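Local coordinates for Serine/threonine-protein acetyltransferase HopZ1a (Pseudomonas syringae pv. syringae, PDB 5KLP) that transfers acetyl groups from acetyl-CoA to serine, threonine and lysine residues of proteins, host tubulin among its targets, with inositol hexakisphosphate as cofactor, and impairs host immunity, at residues Q19-R22 with L23-K26; A323-D326 with G327-L330; L30-Y33 with V34-A37. The protein carries 10 engineered substitutions. All blocks are in the same frame, centred on the assembly; numbering follows the deposited sequence.

Contact 1 of 3, residues Q19-R22 with L23-K26; sequences QSMR and LQQK. With IHP (inositol hexakisphosphate), chain D.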
ATOM      1  N   GLN A  19      -0.359  25.704   2.888  1.00 68.45           N
ATOM      2  CA  GLN A  19       1.042  25.928   2.531  1.00 66.28           C
ATOM      3  C   GLN A  19       1.367  25.277   1.175  1.00 59.50           C
ATOM      4  O   GLN A  19       2.369  25.593   0.535  1.00 60.82           O
ATOM      5  CB  GLN A  19       1.941  25.386   3.651  1.00 73.56           C
ATOM      6  CG  GLN A  19       3.431  25.437   3.441  1.00 76.69           C
ATOM      7  CD  GLN A  19       4.164  24.786   4.600  1.00 78.19           C
ATOM      8  OE1 GLN A  19       3.545  24.358   5.579  1.00 73.83           O
ATOM      9  NE2 GLN A  19       5.485  24.706   4.499  1.00 81.79           N
ATOM     10  N   SER A  20       0.481  24.381   0.748  1.00 48.76           N
ATOM     11  CA  SER A  20       0.594  23.637  -0.494  1.00 38.25           C
ATOM     12  C   SER A  20      -0.701  23.849  -1.284  1.00 37.96           C
ATOM     13  O   SER A  20      -1.768  23.397  -0.857  1.00 34.66           O
ATOM     14  CB  SER A  20       0.856  22.149  -0.202  1.00 33.44           C
ATOM     15  OG  SER A  20       0.389  21.306  -1.242  1.00 30.62           O
HETATM   16  N   MSE A  21      -0.629  24.534  -2.419  1.00 32.22           N
HETATM   17  CA  MSE A  21      -1.842  24.844  -3.170  1.00 35.75           C
HETATM   18  C   MSE A  21      -2.563  23.577  -3.651  1.00 38.36           C
HETATM   19  O   MSE A  21      -3.792  23.523  -3.631  1.00 38.19           O
HETATM   20  CB  MSE A  21      -1.520  25.758  -4.355  1.00 33.26           C
HETATM   21  CG  MSE A  21      -2.740  26.315  -5.069  1.00 40.90           C
HETATM   22 SE   MSE A  21      -3.876  27.484  -3.956  1.00 64.59          SE
HETATM   23  CE  MSE A  21      -5.537  26.452  -4.026  1.00 43.50           C
ATOM     24  N   ARG A  22      -1.809  22.562  -4.076  1.00 33.73           N
ATOM     25  CA  ARG A  22      -2.424  21.302  -4.508  1.00 31.24           C
ATOM     26  C   ARG A  22      -3.228  20.652  -3.391  1.00 35.19           C
ATOM     27  O   ARG A  22      -4.331  20.137  -3.615  1.00 33.07           O
ATOM     28  CB  ARG A  22      -1.376  20.318  -5.016  1.00 32.38           C
ATOM     29  CG  ARG A  22      -0.754  20.694  -6.350  1.00 35.42           C
ATOM     30  CD  ARG A  22      -1.676  20.262  -7.486  1.00 27.82           C
ATOM     31  NE  ARG A  22      -1.527  18.838  -7.786  1.00 35.64           N
ATOM     32  CZ  ARG A  22      -0.457  18.274  -8.341  1.00 33.15           C
ATOM     33  NH1 ARG A  22       0.597  19.006  -8.673  1.00 37.31           N
ATOM     34  NH2 ARG A  22      -0.444  16.964  -8.560  1.00 27.85           N
ATOM     35  N   LEU A  23      -2.673  20.693  -2.187  1.00 30.47           N
ATOM     36  CA  LEU A  23      -3.338  20.122  -1.027  1.00 30.84           C
ATOM     37  C   LEU A  23      -4.553  20.952  -0.635  1.00 30.35           C
ATOM     38  O   LEU A  23      -5.609  20.403  -0.338  1.00 30.83           O
ATOM     39  CB  LEU A  23      -2.366  20.038   0.148  1.00 36.63           C
ATOM     40  CG  LEU A  23      -2.713  19.150   1.343  1.00 37.30           C
ATOM     41  CD1 LEU A  23      -3.094  17.736   0.921  1.00 28.88           C
ATOM     42  CD2 LEU A  23      -1.519  19.125   2.286  1.00 34.49           C
ATOM     43  N   GLN A  24      -4.407  22.275  -0.680  1.00 28.81           N
ATOM     44  CA  GLN A  24      -5.493  23.187  -0.343  1.00 30.14           C
ATOM     45  C   GLN A  24      -6.690  22.990  -1.268  1.00 34.10           C
ATOM     46  O   GLN A  24      -7.841  23.120  -0.849  1.00 36.83           O
ATOM     47  CB  GLN A  24      -5.006  24.645  -0.387  1.00 30.38           C
ATOM     48  CG  GLN A  24      -6.045  25.678   0.034  1.00 33.11           C
ATOM     49  CD  GLN A  24      -6.536  25.485   1.460  1.00 39.92           C
ATOM     50  OE1 GLN A  24      -7.705  25.186   1.691  1.00 49.95           O
ATOM     51  NE2 GLN A  24      -5.653  25.669   2.418  1.00 36.97           N
ATOM     52  N   GLN A  25      -6.421  22.677  -2.529  1.00 27.93           N
ATOM     53  CA  GLN A  25      -7.498  22.452  -3.481  1.00 32.05           C
ATOM     54  C   GLN A  25      -8.249  21.175  -3.090  1.00 35.42           C
ATOM     55  O   GLN A  25      -9.478  21.093  -3.195  1.00 32.12           O
ATOM     56  CB  GLN A  25      -6.932  22.347  -4.893  1.00 31.39           C
ATOM     57  CG  GLN A  25      -7.923  22.345  -6.040  1.00 37.45           C
ATOM     58  CD  GLN A  25      -8.834  23.581  -6.062  1.00 50.95           C
ATOM     59  OE1 GLN A  25      -8.395  24.687  -5.760  1.00 51.98           O
ATOM     60  NE2 GLN A  25     -10.056  23.411  -6.557  1.00 55.68           N
ATOM     61  N   LYS A  26      -7.513  20.174  -2.621  1.00 24.44           N
ATOM     62  CA  LYS A  26      -8.169  18.954  -2.170  1.00 28.01           C
ATOM     63  C   LYS A  26      -8.956  19.212  -0.884  1.00 28.85           C
ATOM     64  O   LYS A  26     -10.020  18.640  -0.685  1.00 26.57           O
ATOM     65  CB  LYS A  26      -7.166  17.822  -1.985  1.00 28.26           C
ATOM     66  CG  LYS A  26      -6.569  17.323  -3.290  1.00 31.33           C
ATOM     67  CD  LYS A  26      -5.622  16.168  -3.028  1.00 33.89           C
ATOM     68  CE  LYS A  26      -5.047  15.584  -4.316  1.00 37.87           C
ATOM     69  NZ  LYS A  26      -5.882  14.499  -4.903  1.00 36.76           N
TER
HETATM   70  C1  IHP D 401      -7.608  10.057  -9.711  1.00 32.19           C
HETATM   71  C2  IHP D 401      -6.487   9.609  -8.668  1.00 29.30           C
HETATM   72  C3  IHP D 401      -5.384  10.596  -8.124  1.00 41.92           C
HETATM   73  C4  IHP D 401      -5.424  12.047  -8.796  1.00 35.79           C
HETATM   74  C5  IHP D 401      -6.121  12.198 -10.135  1.00 35.34           C
HETATM   75  C6  IHP D 401      -7.514  11.620  -9.923  1.00 41.40           C
HETATM   76  O11 IHP D 401      -7.576   9.362 -10.819  1.00 41.17           O
HETATM   77  P1  IHP D 401      -8.757   8.399 -11.558  1.00 32.60           P
HETATM   78  O21 IHP D 401      -8.109   7.153 -12.158  1.00 42.79           O
HETATM   79  O31 IHP D 401      -9.430   9.183 -12.690  1.00 48.03           O
HETATM   80  O41 IHP D 401      -9.863   7.925 -10.631  1.00 36.45           O
HETATM   81  O12 IHP D 401      -5.929   8.387  -8.968  1.00 22.03           O
HETATM   82  P2  IHP D 401      -6.186   7.136  -7.872  1.00 23.28           P
HETATM   83  O22 IHP D 401      -7.700   6.875  -7.728  1.00 22.89           O
HETATM   84  O32 IHP D 401      -5.495   5.818  -8.237  1.00 22.79           O
HETATM   85  O42 IHP D 401      -5.716   7.605  -6.473  1.00 18.87           O
HETATM   86  O13 IHP D 401      -4.267  10.020  -8.334  1.00 45.75           O
HETATM   87  P3  IHP D 401      -2.995   9.455  -7.384  1.00 22.02           P
HETATM   88  O23 IHP D 401      -3.289   8.381  -6.335  1.00 21.35           O
HETATM   89  O33 IHP D 401      -2.271   8.815  -8.567  1.00 18.70           O
HETATM   90  O43 IHP D 401      -2.153  10.556  -6.748  1.00 19.28           O
HETATM   91  O14 IHP D 401      -4.204  12.600  -8.860  1.00 25.15           O
HETATM   92  P4  IHP D 401      -3.660  13.669  -7.770  1.00 26.68           P
HETATM   93  O24 IHP D 401      -3.196  12.979  -6.486  1.00 24.27           O
HETATM   94  O34 IHP D 401      -2.512  14.533  -8.333  1.00 27.00           O
HETATM   95  O44 IHP D 401      -4.777  14.651  -7.371  1.00 29.35           O
HETATM   96  O15 IHP D 401      -5.446  11.772 -11.215  1.00 36.84           O
HETATM   97  P5  IHP D 401      -4.851  12.817 -12.424  1.00 40.09           P
HETATM   98  O25 IHP D 401      -4.905  14.275 -11.956  1.00 37.03           O
HETATM   99  O35 IHP D 401      -3.369  12.488 -12.757  1.00 28.82           O
HETATM  100  O45 IHP D 401      -5.655  12.723 -13.725  1.00 43.87           O
HETATM  101  O16 IHP D 401      -8.335  12.011 -10.896  1.00 55.05           O
HETATM  102  P6  IHP D 401      -9.924  12.346 -10.702  1.00 40.23           P
HETATM  103  O26 IHP D 401     -10.162  13.023  -9.354  1.00 44.34           O
HETATM  104  O36 IHP D 401     -10.441  13.272 -11.819  1.00 54.26           O
HETATM  105  O46 IHP D 401     -10.761  11.064 -10.758  1.00 42.01           O
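Ser20 caps the first turn of helix 21-36: its OG accepts from Leu23 N at 3.3 Å, while its carbonyl O takes the amide of Gln24 at 2.9 Å. With OG anti to the backbone N (chi1 153°), the hydroxyl is placed beside Leu23, whose CB packs 3.3 Å from OG. This is the tight, buried part of the contact. Ser20 OG is also hydrogen-bonded to Ala302 O, and Leu23 is closed in by Val305 and Ala323, so the start of the helix is fixed to the chain around strand 304-305.

On the exposed side the packing is loose. The selenomethionine Met21 folds back at chi2 and chi3, and its CE reaches across to Gln25 OE1 at 3.8 Å and to Gln24 CB.

The ligand is held by Arg22 and Lys26, one turn apart. Arg22 NH2 donates in the guanidinium plane to O34 of inositol hexakisphosphate at 3.2 Å, and NH1 is paired with Glu294. Lys26 is extended until a bend at chi4, so that NZ donates a hydrogen bond of 2.7 Å to O44 of the same phosphate, with a weak one to O24. Both cationic side chains thus converge on the P4 phosphate, whose charge is probably balanced from two points one turn apart, which ties this N-terminal helix to the cofactor.

Contact 2 of 3, residues A323-D326 with G327-L330; sequences ASID and GFRL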
ATOM      1  N   ALA A 323       2.979  15.860   1.920  1.00 23.67           N
ATOM      2  CA  ALA A 323       1.718  15.431   2.524  1.00 27.01           C
ATOM      3  C   ALA A 323       0.768  14.874   1.467  1.00 24.79           C
ATOM      4  O   ALA A 323      -0.443  14.853   1.662  1.00 20.02           O
ATOM      5  CB  ALA A 323       1.058  16.584   3.266  1.00 26.81           C
ATOM      6  N   SER A 324       1.328  14.402   0.359  1.00 21.71           N
ATOM      7  CA  SER A 324       0.526  13.809  -0.711  1.00 26.89           C
ATOM      8  C   SER A 324      -0.458  12.716  -0.242  1.00 23.50           C
ATOM      9  O   SER A 324      -1.592  12.661  -0.724  1.00 18.37           O
ATOM     10  CB  SER A 324       1.455  13.242  -1.795  1.00 18.95           C
ATOM     11  OG  SER A 324       0.715  12.677  -2.862  1.00 22.64           O
ATOM     12  N   ILE A 325      -0.031  11.848   0.679  1.00 18.40           N
ATOM     13  CA  ILE A 325      -0.888  10.744   1.127  1.00 18.83           C
ATOM     14  C   ILE A 325      -2.095  11.288   1.898  1.00 17.95           C
ATOM     15  O   ILE A 325      -3.179  10.707   1.865  1.00 17.72           O
ATOM     16  CB  ILE A 325      -0.123   9.718   2.000  1.00 19.10           C
ATOM     17  CG1 ILE A 325      -0.936   8.427   2.147  1.00 15.86           C
ATOM     18  CG2 ILE A 325       0.210  10.293   3.385  1.00 17.63           C
ATOM     19  CD1 ILE A 325      -1.242   7.712   0.838  1.00 15.67           C
ATOM     20  N   ASP A 326      -1.909  12.424   2.552  1.00 17.93           N
ATOM     21  CA  ASP A 326      -3.004  13.075   3.277  1.00 21.43           C
ATOM     22  C   ASP A 326      -4.002  13.651   2.276  1.00 25.73           C
ATOM     23  O   ASP A 326      -5.209  13.702   2.533  1.00 21.23           O
ATOM     24  CB  ASP A 326      -2.430  14.143   4.209  1.00 24.16           C
ATOM     25  CG  ASP A 326      -1.415  13.551   5.200  1.00 37.63           C
ATOM     26  OD1 ASP A 326      -1.733  12.543   5.892  1.00 33.40           O
ATOM     27  OD2 ASP A 326      -0.272  14.040   5.230  1.00 45.93           O
ATOM     28  N   GLY A 327      -3.492  14.040   1.110  1.00 19.28           N
ATOM     29  CA  GLY A 327      -4.337  14.453   0.005  1.00 19.89           C
ATOM     30  C   GLY A 327      -5.147  13.285  -0.543  1.00 20.78           C
ATOM     31  O   GLY A 327      -6.323  13.435  -0.876  1.00 21.54           O
ATOM     32  N   PHE A 328      -4.514  12.120  -0.644  1.00 18.34           N
ATOM     33  CA  PHE A 328      -5.218  10.924  -1.090  1.00 23.00           C
ATOM     34  C   PHE A 328      -6.387  10.599  -0.139  1.00 17.68           C
ATOM     35  O   PHE A 328      -7.465  10.217  -0.583  1.00 20.89           O
ATOM     36  CB  PHE A 328      -4.251   9.733  -1.204  1.00 17.13           C
ATOM     37  CG  PHE A 328      -4.936   8.434  -1.548  1.00 16.81           C
ATOM     38  CD1 PHE A 328      -5.474   8.230  -2.812  1.00 17.33           C
ATOM     39  CD2 PHE A 328      -5.088   7.443  -0.593  1.00 16.24           C
ATOM     40  CE1 PHE A 328      -6.132   7.043  -3.126  1.00 19.00           C
ATOM     41  CE2 PHE A 328      -5.748   6.264  -0.892  1.00 18.60           C
ATOM     42  CZ  PHE A 328      -6.271   6.062  -2.163  1.00 18.35           C
ATOM     43  N   ARG A 329      -6.176  10.768   1.164  1.00 19.06           N
ATOM     44  CA  ARG A 329      -7.241  10.495   2.130  1.00 24.99           C
ATOM     45  C   ARG A 329      -8.441  11.416   1.898  1.00 21.66           C
ATOM     46  O   ARG A 329      -9.573  10.960   1.946  1.00 19.26           O
ATOM     47  CB  ARG A 329      -6.741  10.625   3.570  1.00 17.47           C
ATOM     48  CG  ARG A 329      -7.812  10.313   4.636  1.00 17.63           C
ATOM     49  CD  ARG A 329      -7.148  10.113   6.010  1.00 33.27           C
ATOM     50  NE  ARG A 329      -5.969  10.952   6.069  1.00 43.77           N
ATOM     51  CZ  ARG A 329      -4.749  10.559   6.410  1.00 24.90           C
ATOM     52  NH1 ARG A 329      -4.490   9.315   6.794  1.00 25.69           N
ATOM     53  NH2 ARG A 329      -3.786  11.448   6.379  1.00 24.69           N
ATOM     54  N   LEU A 330      -8.181  12.699   1.654  1.00 19.09           N
ATOM     55  CA  LEU A 330      -9.233  13.662   1.348  1.00 23.14           C
ATOM     56  C   LEU A 330     -10.006  13.233   0.094  1.00 23.89           C
ATOM     57  O   LEU A 330     -11.230  13.338   0.028  1.00 22.52           O
ATOM     58  CB  LEU A 330      -8.630  15.056   1.150  1.00 21.14           C
ATOM     59  CG  LEU A 330      -7.836  15.599   2.351  1.00 23.33           C
ATOM     60  CD1 LEU A 330      -7.312  16.998   2.068  1.00 24.85           C
ATOM     61  CD2 LEU A 330      -8.680  15.605   3.623  1.00 26.20           C
TER
HETATM   62  O   HOH W   1      -5.853  13.748   5.553  1.00 22.54           O
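Asp326 O is gripped by two donors: Leu330 N, 3.3 Å away, and a water that donates to it at 3.1 Å. The same water accepts from Arg329 NE at 2.8 Å, lying in the plane of the guanidinium at its edge, so a single molecule ties the arginine side chain back to the helix backbone.

The Asp326 and Arg329 side chains run alongside each other, with carboxylate and guanidinium nearly coplanar as modelled (26°). A salt bridge between OD1 and NH2 is modelled but doubtful, the two atoms standing too close. Arg51 is a second partner of the carboxylate, and Asp65 and Asp188 pair with Arg329 NH1, so the arginine belongs to a buried ionic cluster that also takes in helices 40-53 and 61-79 and the residue just before helix 189-202.

These residues form the first turns of helix 324-340, which follows strand 321-322 in the YopJ-family acetyltransferase fold. Ala323 at the N-cap accepts from Gly327 N through its backbone O at 3.2 Å, and Ser324 O takes Phe328 N at 3.0 Å.

Another flank is apolar. CG1 of Ile325 anti to the backbone N (chi1 -166°) and a bend at chi2 together bring CD1 at a slant within 4.1 Å of Phe328 CD2. Phe328 itself touches inositol hexakisphosphate and meets the ring of His263, while Met191 and Tyr192 of helix 189-202 touch Ile325.

Contact 3 of 3, residues L30-Y33 with V34-A37; sequences LKPY and VRHA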
ATOM      1  N   LEU A  30     -13.177  18.934  -0.592  1.00 23.45           N
ATOM      2  CA  LEU A  30     -13.802  18.020   0.349  1.00 25.30           C
ATOM      3  C   LEU A  30     -14.727  18.754   1.320  1.00 30.97           C
ATOM      4  O   LEU A  30     -15.784  18.236   1.689  1.00 30.45           O
ATOM      5  CB  LEU A  30     -12.745  17.229   1.132  1.00 22.47           C
ATOM      6  CG  LEU A  30     -13.336  16.317   2.216  1.00 32.04           C
ATOM      7  CD1 LEU A  30     -14.342  15.332   1.617  1.00 21.71           C
ATOM      8  CD2 LEU A  30     -12.259  15.573   3.003  1.00 29.13           C
ATOM      9  N   LYS A  31     -14.342  19.973   1.695  1.00 25.13           N
ATOM     10  CA  LYS A  31     -15.022  20.719   2.745  1.00 34.68           C
ATOM     11  C   LYS A  31     -16.561  20.777   2.669  1.00 33.56           C
ATOM     12  O   LYS A  31     -17.222  20.497   3.670  1.00 33.45           O
ATOM     13  CB  LYS A  31     -14.457  22.140   2.785  1.00 46.14           C
ATOM     14  CG  LYS A  31     -14.783  22.896   4.049  1.00 54.14           C
ATOM     15  CD  LYS A  31     -13.727  23.944   4.318  1.00 53.03           C
ATOM     16  CE  LYS A  31     -12.347  23.324   4.298  1.00 51.06           C
ATOM     17  NZ  LYS A  31     -11.296  24.371   4.435  1.00 55.72           N
ATOM     18  N   PRO A  32     -17.141  21.128   1.504  1.00 31.33           N
ATOM     19  CA  PRO A  32     -18.613  21.179   1.477  1.00 38.13           C
ATOM     20  C   PRO A  32     -19.259  19.818   1.730  1.00 32.86           C
ATOM     21  O   PRO A  32     -20.332  19.761   2.327  1.00 32.42           O
ATOM     22  CB  PRO A  32     -18.932  21.691   0.061  1.00 28.31           C
ATOM     23  CG  PRO A  32     -17.740  21.375  -0.734  1.00 32.87           C
ATOM     24  CD  PRO A  32     -16.569  21.492   0.196  1.00 31.09           C
ATOM     25  N   TYR A  33     -18.627  18.739   1.278  1.00 34.59           N
ATOM     26  CA  TYR A  33     -19.182  17.413   1.528  1.00 33.14           C
ATOM     27  C   TYR A  33     -19.197  17.119   3.016  1.00 33.74           C
ATOM     28  O   TYR A  33     -20.176  16.579   3.540  1.00 28.16           O
ATOM     29  CB  TYR A  33     -18.385  16.328   0.814  1.00 30.73           C
ATOM     30  CG  TYR A  33     -18.448  16.359  -0.695  1.00 42.10           C
ATOM     31  CD1 TYR A  33     -19.543  15.823  -1.377  1.00 41.64           C
ATOM     32  CD2 TYR A  33     -17.405  16.892  -1.444  1.00 43.29           C
ATOM     33  CE1 TYR A  33     -19.596  15.829  -2.757  1.00 43.27           C
ATOM     34  CE2 TYR A  33     -17.452  16.902  -2.827  1.00 46.08           C
ATOM     35  CZ  TYR A  33     -18.548  16.372  -3.476  1.00 48.94           C
ATOM     36  OH  TYR A  33     -18.594  16.386  -4.850  1.00 56.18           O
ATOM     37  N   VAL A  34     -18.117  17.493   3.695  1.00 29.83           N
ATOM     38  CA  VAL A  34     -18.016  17.277   5.130  1.00 30.93           C
ATOM     39  C   VAL A  34     -19.077  18.115   5.847  1.00 35.29           C
ATOM     40  O   VAL A  34     -19.685  17.670   6.819  1.00 38.81           O
ATOM     41  CB  VAL A  34     -16.608  17.626   5.658  1.00 31.07           C
ATOM     42  CG1 VAL A  34     -16.581  17.623   7.175  1.00 26.72           C
ATOM     43  CG2 VAL A  34     -15.577  16.652   5.108  1.00 33.35           C
ATOM     44  N   ARG A  35     -19.322  19.318   5.340  1.00 29.08           N
ATOM     45  CA  ARG A  35     -20.319  20.181   5.939  1.00 34.97           C
ATOM     46  C   ARG A  35     -21.714  19.580   5.828  1.00 35.11           C
ATOM     47  O   ARG A  35     -22.492  19.653   6.763  1.00 32.77           O
ATOM     48  CB  ARG A  35     -20.300  21.558   5.274  1.00 41.02           C
ATOM     49  CG  ARG A  35     -19.634  22.641   6.093  1.00 56.24           C
ATOM     50  CD  ARG A  35     -19.848  24.023   5.470  1.00 66.25           C
ATOM     51  NE  ARG A  35     -18.837  24.310   4.454  1.00 71.91           N
ATOM     52  CZ  ARG A  35     -19.093  24.448   3.158  1.00 66.72           C
ATOM     53  NH1 ARG A  35     -20.339  24.342   2.712  1.00 63.21           N
ATOM     54  NH2 ARG A  35     -18.104  24.708   2.313  1.00 59.36           N
ATOM     55  N   HIS A  36     -21.993  18.895   4.726  1.00 30.79           N
ATOM     56  CA  HIS A  36     -23.317  18.315   4.538  1.00 34.56           C
ATOM     57  C   HIS A  36     -23.425  16.915   5.139  1.00 37.98           C
ATOM     58  O   HIS A  36     -24.520  16.379   5.269  1.00 37.50           O
ATOM     59  CB  HIS A  36     -23.672  18.249   3.047  1.00 33.82           C
ATOM     60  CG  HIS A  36     -23.929  19.584   2.425  1.00 43.36           C
ATOM     61  ND1 HIS A  36     -23.184  20.066   1.370  1.00 48.20           N
ATOM     62  CD2 HIS A  36     -24.810  20.564   2.742  1.00 50.02           C
ATOM     63  CE1 HIS A  36     -23.619  21.269   1.041  1.00 46.65           C
ATOM     64  NE2 HIS A  36     -24.602  21.596   1.860  1.00 52.00           N
ATOM     65  N   ALA A  37     -22.291  16.331   5.511  1.00 35.35           N
ATOM     66  CA  ALA A  37     -22.276  14.987   6.080  1.00 39.85           C
ATOM     67  C   ALA A  37     -22.747  14.962   7.534  1.00 42.39           C
ATOM     68  O   ALA A  37     -22.803  15.999   8.193  1.00 41.30           O
ATOM     69  CB  ALA A  37     -20.887  14.400   5.979  1.00 32.15           C
TER
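Leu30 and Val34 make the apolar part of the last two turns of helix 21-36, CG2 of Val34 reaching CG of Leu30 at 3.7 Å and lying near both of its methyls. Leu49 of helix 40-53 touches both side chains, and Leu30 also meets Leu330, so this flank faces the protein.

The backbone bonds run on from there. Val34 N donates to Leu30 O at 3.2 Å and Arg35 N to Lys31 O at 2.9 Å. Pro32 has no N-H to offer the preceding turn, and the helix is kinked where the amide positions of Pro32 and Tyr33 lack that bond. Further on, His36 N donates to Pro32 O at 3.0 Å, and weakly to Tyr33 O, which also takes a weak bond from Ala37 N and one from the side chain of Gln341.

On the more exposed side the guanidinium packs on the proline. Arg35 bends at chi3 (-86°) and folds back over Pro32, whose CA lies 3.5 Å above the guanidinium plane, offset toward its rim; Lys31 O is over the same face. His36 sits beside the preceding turn, CB 3.7 Å from Pro32 O.

Helical geometry ends at Ala37, where the bonds to Tyr33 O have become weak; the proline kink lies about a turn earlier, inside the helix. This is the C-terminal end of an amphipathic helix, before the turn into helix 40-53.

In the fold
Contacts 1 and 3 are the two ends of helix 21-36, their centres about 17 Å apart, whereas contact 2 opens helix 324-340 near the other end of the chain. Helix 21-36 packs beside helix 324-340: contacts 1 and 2, with centres about 10 Å apart, touch where Leu23 meets Gly327 and Ala323, and contact 3 reaches contact 2 through Leu30 against Leu330. Chain order is 1, 3, 2, so the N-terminal helix is brought against the C-terminal one. Inositol hexakisphosphate is met by Arg22 and Lys26 from contact 1 and by Phe328 from contact 2, so ligand binding joins both ends of the chain, consistent with its allosteric role.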